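Local coordinates for bifunctional GH43-CE protein (Bacteroides eggerthii, PDB 6MLY), which is thought to act on xylans, joining a family 43 glycosidase, probably a beta-xylosidase, to a carbohydrate esterase in one chain, at residues Tyr27-Asp32 and His483-Arg488; Pro53-Met58 and Arg93-Ser98; Pro80-Asn83 and Asn89-Gly92; Phe121-Asn126 and Pro170-Val175; Arg326-Val331 and Asn368-Arg373. All coordinates share one frame; numbering follows the deposited sequence.

Interaction 1 (Tyr27-Asp32 and His483-Arg488); sequences YADAPD and HFMGYR. With EDO (1,2-ethanediol), chain F.
The carboxylate of D29 offers a flat face to the backbone of G486. G486 N stands above the carboxylate plane, 75° out of it, and donates a nearly straight hydrogen bond of 3.0 Å to D29 OD2. The other oxygen, OD1, accepts from the backbone N of R275, which makes this carboxylate a bridge between two backbone amides. CG of D29 lies anti to the backbone N (chi1 -170°), a torsion that carries the acid across to the opposite loop. M485 crosses the aspartate at about a right angle, its CG 3.5 Å from D29 OD2, and its sulfur takes a weak hydrogen bond from R488 NE. Glycine suits position 486, because a CB there would point toward D29 and would probably come too near D29 CB. The second carboxylate, D32, holds an ethanediol molecule, probably from the crystallisation liquor: O2 of the diol donates to D32 OD2 over 2.7 Å. The ring of F484 meets the diol obliquely, with CZ 3.9 Å from C1. This buried contact joins the loop before strand 34-38, in the glycosidase part, to the loop that runs into strand 488-491 of the concanavalin A-like domain. Strand 275-282 packs against Y27, A30 and P31, while M51 of strand 51-52 touches M485.

Interaction 2 (Pro53-Met58 and Arg93-Ser98); sequences PGVPIM and RGSWAS
The family 43 glycosidase fold is a five-bladed beta-propeller, and this contact lies where one four-stranded sheet of it meets the chain entering the next. At V55 the backbone turns a corner, leaving short strand 51-52 for strand 56-60, while 93-98 is the loop that delivers the chain to strand 99-103. V55 does the bridging with its two methyl groups, one for each serine of the facing loop. CG1, anti to the backbone N (chi1 -167°), reaches S98, and CG2 on the other branch reaches S95. The forked side chain lets one residue touch two points at once, although the positive phi here (47°) is uncommon for valine. Beyond the loop, V55 also packs on L109 and T111 of strand 106-113, so its surroundings are partly apolar. Both serines turn their hydroxyls into the position between backbone N and carbonyl carbon, and both find polar partners elsewhere: S98 OG is hydrogen-bonded to S45 OG, and S95 OG makes weak hydrogen bonds with Y73 OH and M49 O. Small residues let the loop come close, and each hydroxyl can bond elsewhere while its serine packs on valine. With an alanine in place of V55, both serines would probably lose their apolar neighbour and a gap would be likely to open before L109. The side chain of S98 lies about 10 Å from that of D143, predicted to tune the catalytic acid. The valine touches evenly: V55 CG1 is 4.0 Å from S98 OG, and V55 CG2 is 4.0 Å from S95 OG.

Interaction 3 (Pro80-Asn83 and Asn89-Gly92); sequences PTMN and NTYG
T81 O, the carbonyl oxygen of a short helical turn, is approached but not held by N89 and T90. N89 CA brings a weak, bent CA-H...O contact of 3.4 Å, with an angle of 122° at the hydrogen. T90 CB and CG2 lie a little farther from the same oxygen. The amide of T90 is also near, but badly angled for T81 O; it donates instead to H336 NE2. In return, the methyl of T81 packs on the facing carbonyl, with CG2 3.4 Å from N89 O. The apolar half of the contact belongs to M82. Its chain starts with CG anti to the backbone N (chi1 -169°), then bends at chi2 and chi3, and this fold brings the end of a side chain rooted on the far side back to T90. There M82 CE meets T90 CG2 at 3.5 Å. Threonine serves both needs at position 90: the methyl faces methionine, while OG1 is hydrogen-bonded to T115 OG1. The helical turn itself is only weakly bonded, N83 N to P80 O. Helix 80-83 and the loop after it link strand 66-71 to strand 99-103 in the glycosidase part. Residues of the concanavalin A-like domain border the contact: N337 pairs with M82 through the backbone, and Y91 OH is hydrogen-bonded to N335 of strand 333-335, its ring stacked on H483.

Interaction 4 (Phe121-Asn126 and Pro170-Val175); sequences FYTTKN and PDLSGV
L172 adopts a left-handed backbone conformation (phi 62°), uncommon for residues other than glycine, asparagine and aspartate, and from it aims its side chain at F121 and T123. A single methyl does the touching. L172 CD1 lies 4.0 Å from T123 CG2, the two side chains meeting at a slant, and 4.3 Å from F121 CD1, where it approaches the ring obliquely. CG of the leucine is anti to its carbonyl carbon (chi1 -63°), which extends the branch toward the strand. F121 and T123, two residues apart on strand 118-124, present their side chains on the same face, so one leucine can reach both. The strand belongs to an antiparallel four-stranded sheet of the family 43 beta-propeller, and the loop 170-175 follows strand 164-167, farther along the propeller. Leucine fits because its neighbours here are largely apolar: it also packs on Y108 of strand 106-113, and F121 has an edge-to-face partner in F146. The loop is further tied by its backbone, L172 O accepting from T135 OG1. Within the loop, S173 OG donates to D171 OD1 over 2.7 Å, reaching it on the syn side but 33° out of the carboxylate plane. At the far end of the strand, T124 OG1 accepts from N126 N at 3.2 Å in an ST turn, where threonine's hydroxyl serves the backbone as the chain leaves the sheet.

Interaction 5 (Arg326-Val331 and Asn368-Arg373); sequences RALPLV and NILTQR
Q372 lies across V331 for its whole length. Its CB is 3.9 Å from V331 O, and CG, anti to the carbonyl carbon (chi1 -60°), comes to 3.5 Å from the same oxygen. The chain then runs out extended, so the amide passes over the valine side chain: CD sits 3.5 Å from V331 CG2. At the tip the two amide atoms part, OE1 lying 3.7 Å from V331 CB and NE2 nearest to CG2. NE2 donates to A315 O, and OE1 too has a hydrogen-bonding partner beyond the two segments. Glutamine thus suits a buried place where its long stem packs on valine while its end needs polar mates. With an alanine here, A315 O would probably lose its amide partner and V331 its cover. Farther along, L328 and L370 meet through methyl groups, L328 CD2 and L370 CD1 4.4 Å apart, an apolar pair that also packs on W334. The loop is shaped by R326, which grips L328 O side-on with two nitrogens: NE at 2.7 Å and NH2 at 3.0 Å. One guanidinium face is covered by L330 CD2. T371 OG1 accompanies the strand's backbone pairing by bonding to Q333 O. Strand 370-373, between strands 333-335 and 488-491, belongs to one of the two large antiparallel sheets of a concanavalin A-like beta-sandwich, with the loop 326-331 packed alongside.

In the fold
Interactions 1, 2 and 5 are buried, and each centre lies 12 to 15 Å from the other two, near the seam between the glycosidase propeller and the concanavalin A-like domain. Interaction 1 crosses that seam directly and is the one whose segments share a hydrogen bond. It touches interaction 5, where D29 O pairs with R373 NE. Interaction 2 reaches interaction 5 through P56 and R373, and joins interaction 3 along the chain. Interaction 3, partly buried, relies on backbone and methyl contacts. Interaction 4, about 42 Å from the chain's centre, stays within the propeller: a buried apolar contact beside an exposed loop.

Interaction 1 (Tyr27-Asp32 and His483-Arg488)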
# COMPACT_ATOMS: atom_id res chain seq x y z
N TYR A 27 -5.29 13.01 10.57
CA TYR A 27 -4.70 11.72 10.23
C TYR A 27 -4.06 11.83 8.84
O TYR A 27 -4.58 11.27 7.86
CB TYR A 27 -5.75 10.61 10.31
CG TYR A 27 -5.22 9.26 10.71
CD1 TYR A 27 -5.96 8.42 11.54
CD2 TYR A 27 -3.97 8.81 10.30
CE1 TYR A 27 -5.48 7.18 11.93
CE2 TYR A 27 -3.48 7.57 10.68
CZ TYR A 27 -4.24 6.75 11.49
OH TYR A 27 -3.76 5.52 11.85
N ALA A 28 -2.94 12.55 8.77
CA ALA A 28 -2.22 12.79 7.51
C ALA A 28 -0.89 13.50 7.80
O ALA A 28 -0.69 14.05 8.88
CB ALA A 28 -3.06 13.60 6.56
N ASP A 29 -0.01 13.49 6.79
CA ASP A 29 1.36 13.94 6.90
C ASP A 29 1.39 15.47 6.91
O ASP A 29 1.40 16.11 5.86
CB ASP A 29 2.19 13.32 5.78
CG ASP A 29 3.69 13.50 5.90
OD1 ASP A 29 4.24 13.26 7.00
OD2 ASP A 29 4.31 13.87 4.88
N ALA A 30 1.39 16.04 8.13
CA ALA A 30 1.53 17.47 8.37
C ALA A 30 2.60 17.68 9.43
O ALA A 30 2.30 18.06 10.56
CB ALA A 30 0.21 18.07 8.79
N PRO A 31 3.89 17.41 9.10
CA PRO A 31 4.98 17.51 10.08
C PRO A 31 5.50 18.93 10.32
O PRO A 31 5.33 19.80 9.46
CB PRO A 31 6.08 16.65 9.44
CG PRO A 31 5.86 16.82 7.95
CD PRO A 31 4.35 16.95 7.78
N ASP A 32 6.15 19.12 11.47
CA ASP A 32 6.83 20.36 11.85
C ASP A 32 5.83 21.52 11.81
O ASP A 32 5.98 22.45 11.01
CB ASP A 32 8.04 20.63 10.96
CG ASP A 32 9.07 19.51 10.96
OD1 ASP A 32 8.81 18.47 11.60
OD2 ASP A 32 10.12 19.70 10.32
N HIS A 483 12.13 9.24 1.15
CA HIS A 483 11.92 10.66 0.87
C HIS A 483 11.56 11.46 2.14
O HIS A 483 11.31 12.67 2.03
CB HIS A 483 10.83 10.83 -0.20
CG HIS A 483 11.10 10.14 -1.50
ND1 HIS A 483 12.38 9.87 -1.96
CD2 HIS A 483 10.27 9.68 -2.46
CE1 HIS A 483 12.31 9.26 -3.13
NE2 HIS A 483 11.03 9.14 -3.46
N PHE A 484 11.50 10.80 3.30
CA PHE A 484 11.26 11.48 4.61
C PHE A 484 9.87 12.14 4.61
O PHE A 484 9.63 13.12 5.32
CB PHE A 484 12.35 12.52 4.89
CG PHE A 484 12.64 12.80 6.35
CD1 PHE A 484 13.80 13.47 6.70
CD2 PHE A 484 11.77 12.42 7.37
CE1 PHE A 484 14.09 13.76 8.03
CE2 PHE A 484 12.06 12.69 8.69
CZ PHE A 484 13.22 13.36 9.02
N MET A 485 8.95 11.56 3.83
CA MET A 485 7.63 12.12 3.60
C MET A 485 6.62 10.97 3.59
O MET A 485 6.99 9.81 3.42
CB MET A 485 7.60 12.85 2.25
CG MET A 485 6.34 13.66 2.01
SD MET A 485 6.31 14.37 0.35
CE MET A 485 7.68 15.52 0.47
N GLY A 486 5.34 11.32 3.81
CA GLY A 486 4.24 10.38 3.69
C GLY A 486 4.08 9.92 2.25
O GLY A 486 4.56 10.57 1.31
N TYR A 487 3.43 8.76 2.08
CA TYR A 487 3.06 8.28 0.77
C TYR A 487 1.99 9.21 0.20
O TYR A 487 1.02 9.53 0.87
CB TYR A 487 2.59 6.82 0.83
CG TYR A 487 3.70 5.81 0.74
CD1 TYR A 487 4.70 5.77 1.70
CD2 TYR A 487 3.77 4.90 -0.30
CE1 TYR A 487 5.74 4.86 1.62
CE2 TYR A 487 4.79 3.97 -0.38
CZ TYR A 487 5.78 3.95 0.58
OH TYR A 487 6.80 3.04 0.50
N ARG A 488 2.21 9.65 -1.04
CA ARG A 488 1.29 10.51 -1.74
C ARG A 488 0.69 9.75 -2.94
O ARG A 488 1.36 8.92 -3.56
CB ARG A 488 2.01 11.79 -2.19
CG ARG A 488 2.35 12.75 -1.06
CD ARG A 488 3.00 14.02 -1.58
NE ARG A 488 3.03 15.10 -0.60
CZ ARG A 488 2.14 16.09 -0.52
NH1 ARG A 488 1.20 16.22 -1.44
NH2 ARG A 488 2.20 16.96 0.47
C1 EDO F . 12.33 16.95 10.40
O1 EDO F . 10.91 17.15 10.40
C2 EDO F . 12.93 17.75 9.26
O2 EDO F . 12.58 19.13 9.41

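Interaction 2 (Pro53-Met58 and Arg93-Ser98)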
# COMPACT_ATOMS: atom_id res chain seq x y z
N PRO A 53 4.05 23.76 -4.79
CA PRO A 53 4.61 24.78 -3.91
C PRO A 53 5.00 24.29 -2.50
O PRO A 53 4.73 23.13 -2.15
CB PRO A 53 3.48 25.82 -3.80
CG PRO A 53 2.23 25.00 -3.94
CD PRO A 53 2.61 23.96 -4.97
N GLY A 54 5.63 25.19 -1.73
CA GLY A 54 6.27 24.89 -0.44
C GLY A 54 5.67 25.65 0.73
O GLY A 54 5.00 26.67 0.54
N VAL A 55 5.95 25.15 1.94
CA VAL A 55 5.47 25.70 3.24
C VAL A 55 3.97 25.98 3.15
O VAL A 55 3.56 27.12 2.98
CB VAL A 55 6.26 26.95 3.67
CG1 VAL A 55 5.99 27.30 5.13
CG2 VAL A 55 7.75 26.82 3.44
N PRO A 56 3.11 24.94 3.24
CA PRO A 56 1.66 25.14 3.25
C PRO A 56 1.15 25.75 4.56
O PRO A 56 1.52 25.28 5.64
CB PRO A 56 1.09 23.73 3.07
CG PRO A 56 2.17 22.80 3.56
CD PRO A 56 3.48 23.51 3.30
N ILE A 57 0.31 26.78 4.44
CA ILE A 57 -0.38 27.38 5.57
C ILE A 57 -1.80 26.81 5.62
O ILE A 57 -2.46 26.74 4.59
CB ILE A 57 -0.39 28.93 5.48
CG1 ILE A 57 1.01 29.51 5.26
CG2 ILE A 57 -1.07 29.54 6.71
CD1 ILE A 57 1.24 30.05 3.87
N MET A 58 -2.24 26.43 6.82
CA MET A 58 -3.55 25.85 7.07
C MET A 58 -4.32 26.73 8.07
O MET A 58 -3.74 27.19 9.04
CB MET A 58 -3.43 24.45 7.65
CG MET A 58 -2.81 23.45 6.71
SD MET A 58 -2.96 21.75 7.31
CE MET A 58 -1.89 20.91 6.15
N ARG A 93 14.91 16.63 1.70
CA ARG A 93 15.51 17.91 2.08
C ARG A 93 14.50 19.04 1.78
O ARG A 93 13.40 19.03 2.31
CB ARG A 93 16.87 18.04 1.39
CG ARG A 93 17.92 17.07 1.91
CD ARG A 93 19.09 16.95 0.95
NE ARG A 93 20.33 16.52 1.60
CZ ARG A 93 21.28 15.81 1.00
NH1 ARG A 93 21.07 15.26 -0.18
NH2 ARG A 93 22.45 15.64 1.61
N GLY A 94 14.87 20.02 0.94
CA GLY A 94 13.99 21.14 0.63
C GLY A 94 13.63 21.96 1.86
O GLY A 94 14.38 21.96 2.86
N SER A 95 12.48 22.63 1.80
CA SER A 95 12.01 23.50 2.87
C SER A 95 11.59 22.67 4.08
O SER A 95 10.68 21.87 4.00
CB SER A 95 10.90 24.40 2.40
OG SER A 95 9.73 23.67 2.09
N TRP A 96 12.26 22.92 5.21
CA TRP A 96 12.10 22.17 6.46
C TRP A 96 11.24 22.98 7.46
O TRP A 96 10.44 23.83 7.05
CB TRP A 96 13.49 21.78 6.99
CG TRP A 96 13.94 20.43 6.52
CD1 TRP A 96 13.47 19.77 5.43
CD2 TRP A 96 14.92 19.57 7.12
NE1 TRP A 96 14.09 18.55 5.32
CE2 TRP A 96 14.99 18.41 6.34
CE3 TRP A 96 15.75 19.67 8.25
CZ2 TRP A 96 15.85 17.35 6.63
CZ3 TRP A 96 16.60 18.62 8.54
CH2 TRP A 96 16.65 17.48 7.74
N ALA A 97 11.37 22.65 8.76
CA ALA A 97 10.59 23.26 9.85
C ALA A 97 10.56 24.78 9.69
O ALA A 97 11.59 25.42 9.51
CB ALA A 97 11.17 22.87 11.18
N SER A 98 9.34 25.33 9.77
CA SER A 98 9.08 26.73 9.59
C SER A 98 8.66 27.33 10.93
O SER A 98 8.38 26.60 11.88
CB SER A 98 8.02 26.96 8.53
OG SER A 98 6.78 26.38 8.90

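Interaction 3 (Pro80-Asn83 and Asn89-Gly92)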
# COMPACT_ATOMS: atom_id res chain seq x y z
N PRO A 80 19.72 22.36 -10.45
CA PRO A 80 19.46 20.98 -10.87
C PRO A 80 18.83 20.08 -9.79
O PRO A 80 17.90 19.33 -10.09
CB PRO A 80 20.86 20.46 -11.25
CG PRO A 80 21.59 21.70 -11.72
CD PRO A 80 21.05 22.83 -10.86
N THR A 81 19.33 20.17 -8.55
CA THR A 81 18.83 19.36 -7.43
C THR A 81 17.32 19.58 -7.25
O THR A 81 16.59 18.61 -7.04
CB THR A 81 19.60 19.67 -6.13
OG1 THR A 81 19.99 21.04 -6.16
CG2 THR A 81 20.83 18.80 -5.95
N MET A 82 16.88 20.84 -7.35
CA MET A 82 15.48 21.23 -7.13
C MET A 82 14.65 21.03 -8.42
O MET A 82 13.44 20.84 -8.34
CB MET A 82 15.39 22.69 -6.68
CG MET A 82 14.01 23.13 -6.19
SD MET A 82 13.64 22.66 -4.47
CE MET A 82 12.87 21.06 -4.72
N ASN A 83 15.32 21.06 -9.59
CA ASN A 83 14.67 20.96 -10.91
C ASN A 83 14.66 19.52 -11.46
O ASN A 83 14.21 19.32 -12.58
CB ASN A 83 15.35 21.86 -11.95
CG ASN A 83 15.03 23.33 -11.80
OD1 ASN A 83 14.01 23.70 -11.22
ND2 ASN A 83 15.89 24.18 -12.33
N ASN A 89 18.47 15.13 -7.25
CA ASN A 89 17.23 15.33 -6.52
C ASN A 89 17.54 16.06 -5.21
O ASN A 89 18.69 16.38 -4.94
CB ASN A 89 16.52 13.99 -6.26
CG ASN A 89 17.45 12.95 -5.68
OD1 ASN A 89 18.15 12.26 -6.42
ND2 ASN A 89 17.45 12.82 -4.36
N THR A 90 16.49 16.32 -4.43
CA THR A 90 16.62 16.81 -3.07
C THR A 90 15.48 16.22 -2.23
O THR A 90 14.95 16.86 -1.32
CB THR A 90 16.74 18.34 -3.04
OG1 THR A 90 17.28 18.74 -1.78
CG2 THR A 90 15.43 19.06 -3.29
N TYR A 91 15.12 14.97 -2.53
CA TYR A 91 14.14 14.23 -1.74
C TYR A 91 14.59 14.24 -0.28
O TYR A 91 15.78 14.09 0.02
CB TYR A 91 13.99 12.79 -2.24
CG TYR A 91 13.25 12.61 -3.54
CD1 TYR A 91 11.86 12.69 -3.59
CD2 TYR A 91 13.92 12.29 -4.71
CE1 TYR A 91 11.17 12.50 -4.78
CE2 TYR A 91 13.24 12.09 -5.90
CZ TYR A 91 11.86 12.19 -5.94
OH TYR A 91 11.19 12.00 -7.11
N GLY A 92 13.63 14.44 0.63
CA GLY A 92 13.88 14.45 2.07
C GLY A 92 14.34 15.81 2.58
O GLY A 92 14.18 16.09 3.76

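Interaction 4 (Phe121-Asn126 and Pro170-Val175)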
# COMPACT_ATOMS: atom_id res chain seq x y z
N PHE A 121 12.61 34.35 4.74
CA PHE A 121 11.60 35.05 5.53
C PHE A 121 10.53 35.62 4.60
O PHE A 121 10.85 36.24 3.58
CB PHE A 121 12.24 36.16 6.38
CG PHE A 121 12.64 35.74 7.76
CD1 PHE A 121 11.73 35.73 8.80
CD2 PHE A 121 13.94 35.32 8.03
CE1 PHE A 121 12.10 35.33 10.07
CE2 PHE A 121 14.31 34.92 9.30
CZ PHE A 121 13.39 34.92 10.32
N TYR A 122 9.26 35.42 4.99
CA TYR A 122 8.10 35.85 4.22
C TYR A 122 7.16 36.65 5.14
O TYR A 122 6.93 36.25 6.27
CB TYR A 122 7.38 34.62 3.65
CG TYR A 122 8.20 33.70 2.78
CD1 TYR A 122 8.98 32.69 3.32
CD2 TYR A 122 8.15 33.80 1.40
CE1 TYR A 122 9.71 31.83 2.51
CE2 TYR A 122 8.87 32.94 0.58
CZ TYR A 122 9.65 31.95 1.14
OH TYR A 122 10.36 31.12 0.31
N THR A 123 6.64 37.79 4.64
CA THR A 123 5.75 38.65 5.43
C THR A 123 4.55 39.12 4.59
O THR A 123 4.70 39.40 3.41
CB THR A 123 6.50 39.87 5.98
OG1 THR A 123 6.82 40.72 4.88
CG2 THR A 123 7.75 39.52 6.75
N THR A 124 3.39 39.23 5.24
CA THR A 124 2.14 39.68 4.61
C THR A 124 1.13 40.14 5.67
O THR A 124 1.20 39.73 6.83
CB THR A 124 1.51 38.57 3.76
OG1 THR A 124 0.42 39.14 3.05
CG2 THR A 124 1.03 37.40 4.59
N LYS A 125 0.16 40.97 5.24
CA LYS A 125 -0.93 41.45 6.09
C LYS A 125 -2.19 40.59 5.88
O LYS A 125 -3.19 40.79 6.55
CB LYS A 125 -1.22 42.93 5.82
CG LYS A 125 -0.16 43.90 6.34
CD LYS A 125 -0.34 45.34 5.90
CE LYS A 125 -0.84 46.26 7.00
NZ LYS A 125 -1.04 47.64 6.50
N ASN A 126 -2.13 39.65 4.94
CA ASN A 126 -3.23 38.71 4.69
C ASN A 126 -2.64 37.33 4.39
O ASN A 126 -2.18 37.07 3.28
CB ASN A 126 -4.14 39.21 3.55
CG ASN A 126 -5.44 38.44 3.46
OD1 ASN A 126 -5.57 37.34 3.98
ND2 ASN A 126 -6.42 39.02 2.77
N PRO A 170 16.43 44.39 11.56
CA PRO A 170 15.03 44.83 11.50
C PRO A 170 14.29 44.43 10.21
O PRO A 170 13.21 43.86 10.29
CB PRO A 170 15.12 46.36 11.62
CG PRO A 170 16.52 46.70 11.16
CD PRO A 170 17.38 45.52 11.55
N ASP A 171 14.90 44.70 9.04
CA ASP A 171 14.23 44.50 7.75
C ASP A 171 14.38 43.03 7.28
O ASP A 171 14.05 42.70 6.13
CB ASP A 171 14.73 45.53 6.72
CG ASP A 171 16.27 45.37 6.24
OD1 ASP A 171 16.99 44.51 6.81
OD2 ASP A 171 16.73 46.11 5.28
N LEU A 172 14.87 42.16 8.19
CA LEU A 172 14.86 40.70 8.05
C LEU A 172 15.69 40.25 6.83
O LEU A 172 15.40 39.21 6.22
CB LEU A 172 13.41 40.20 7.94
CG LEU A 172 12.52 40.46 9.16
CD1 LEU A 172 11.09 40.02 8.89
CD2 LEU A 172 13.07 39.75 10.39
N SER A 173 16.74 41.02 6.50
CA SER A 173 17.63 40.71 5.38
C SER A 173 18.83 39.88 5.87
O SER A 173 19.60 39.39 5.06
CB SER A 173 18.09 41.96 4.68
OG SER A 173 18.71 42.86 5.59
N GLY A 174 18.96 39.73 7.20
CA GLY A 174 20.00 38.90 7.79
C GLY A 174 19.95 38.87 9.30
O GLY A 174 18.95 39.27 9.91
N VAL A 175 21.03 38.35 9.90
CA VAL A 175 21.32 38.44 11.33
C VAL A 175 22.31 39.60 11.51
O VAL A 175 23.09 39.87 10.60
CB VAL A 175 21.89 37.11 11.85
CG1 VAL A 175 21.89 37.05 13.38
CG2 VAL A 175 21.15 35.92 11.28

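Interaction 5 (Arg326-Val331 and Asn368-Arg373)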
# COMPACT_ATOMS: atom_id res chain seq x y z
N ARG A 326 -8.48 29.27 -9.29
CA ARG A 326 -7.19 28.62 -9.12
C ARG A 326 -7.10 27.45 -10.12
O ARG A 326 -7.99 26.59 -10.17
CB ARG A 326 -7.01 28.12 -7.68
CG ARG A 326 -6.20 29.04 -6.79
CD ARG A 326 -5.41 28.26 -5.76
NE ARG A 326 -4.40 27.39 -6.37
CZ ARG A 326 -3.11 27.71 -6.52
NH1 ARG A 326 -2.66 28.88 -6.12
NH2 ARG A 326 -2.27 26.84 -7.06
N ALA A 327 -6.02 27.43 -10.92
CA ALA A 327 -5.79 26.37 -11.90
C ALA A 327 -5.66 25.02 -11.19
O ALA A 327 -6.20 24.03 -11.68
CB ALA A 327 -4.56 26.68 -12.73
N LEU A 328 -4.95 24.98 -10.06
CA LEU A 328 -4.76 23.77 -9.26
C LEU A 328 -5.11 24.05 -7.80
O LEU A 328 -4.38 24.77 -7.12
CB LEU A 328 -3.31 23.30 -9.40
CG LEU A 328 -2.94 22.67 -10.74
CD1 LEU A 328 -1.43 22.65 -10.95
CD2 LEU A 328 -3.51 21.26 -10.87
N PRO A 329 -6.22 23.48 -7.28
CA PRO A 329 -6.53 23.56 -5.85
C PRO A 329 -5.30 23.39 -4.96
O PRO A 329 -4.36 22.67 -5.31
CB PRO A 329 -7.52 22.40 -5.67
CG PRO A 329 -8.25 22.31 -6.99
CD PRO A 329 -7.23 22.71 -8.03
N LEU A 330 -5.32 24.02 -3.79
CA LEU A 330 -4.15 24.06 -2.91
C LEU A 330 -3.74 22.64 -2.50
O LEU A 330 -2.57 22.38 -2.24
CB LEU A 330 -4.46 24.94 -1.70
CG LEU A 330 -4.72 26.41 -2.01
CD1 LEU A 330 -5.55 27.06 -0.92
CD2 LEU A 330 -3.40 27.16 -2.21
N VAL A 331 -4.73 21.72 -2.47
CA VAL A 331 -4.51 20.31 -2.10
C VAL A 331 -3.41 19.69 -2.98
O VAL A 331 -2.77 18.72 -2.56
CB VAL A 331 -5.81 19.49 -2.18
CG1 VAL A 331 -6.87 19.97 -1.20
CG2 VAL A 331 -6.36 19.44 -3.59
N ASN A 368 6.77 16.60 -13.37
CA ASN A 368 5.33 16.83 -13.49
C ASN A 368 4.56 15.62 -12.93
O ASN A 368 3.51 15.25 -13.45
CB ASN A 368 4.94 17.19 -14.92
CG ASN A 368 5.59 18.47 -15.39
OD1 ASN A 368 6.79 18.66 -15.21
ND2 ASN A 368 4.82 19.37 -15.98
N ILE A 369 5.08 15.04 -11.84
CA ILE A 369 4.32 14.12 -11.01
C ILE A 369 3.49 14.97 -10.03
O ILE A 369 4.05 15.70 -9.21
CB ILE A 369 5.25 13.12 -10.29
CG1 ILE A 369 6.09 12.30 -11.29
CG2 ILE A 369 4.46 12.21 -9.36
CD1 ILE A 369 7.02 11.30 -10.64
N LEU A 370 2.16 14.86 -10.16
CA LEU A 370 1.17 15.67 -9.43
C LEU A 370 0.63 14.86 -8.24
O LEU A 370 0.33 13.69 -8.40
CB LEU A 370 0.04 16.02 -10.41
CG LEU A 370 -1.00 17.02 -9.91
CD1 LEU A 370 -0.39 18.41 -9.74
CD2 LEU A 370 -2.20 17.07 -10.85
N THR A 371 0.51 15.49 -7.06
CA THR A 371 0.28 14.73 -5.82
C THR A 371 -0.68 15.42 -4.84
O THR A 371 -0.75 16.65 -4.78
CB THR A 371 1.60 14.48 -5.08
OG1 THR A 371 1.94 15.68 -4.40
CG2 THR A 371 2.72 14.05 -6.00
N GLN A 372 -1.39 14.59 -4.07
CA GLN A 372 -2.05 14.95 -2.82
C GLN A 372 -1.56 13.97 -1.74
O GLN A 372 -0.90 12.99 -2.05
CB GLN A 372 -3.57 14.88 -2.95
CG GLN A 372 -4.14 15.80 -4.02
CD GLN A 372 -5.63 16.02 -3.87
OE1 GLN A 372 -6.20 15.83 -2.80
NE2 GLN A 372 -6.26 16.45 -4.95
N ARG A 373 -1.89 14.26 -0.48
CA ARG A 373 -1.50 13.40 0.65
C ARG A 373 -2.36 12.13 0.64
O ARG A 373 -3.44 12.11 0.04
CB ARG A 373 -1.64 14.17 1.98
CG ARG A 373 -0.68 15.35 2.13
CD ARG A 373 -0.95 16.17 3.39
NE ARG A 373 -0.01 17.27 3.58
CZ ARG A 373 -0.13 18.48 3.04
NH1 ARG A 373 -1.26 18.84 2.44
NH2 ARG A 373 0.88 19.33 3.08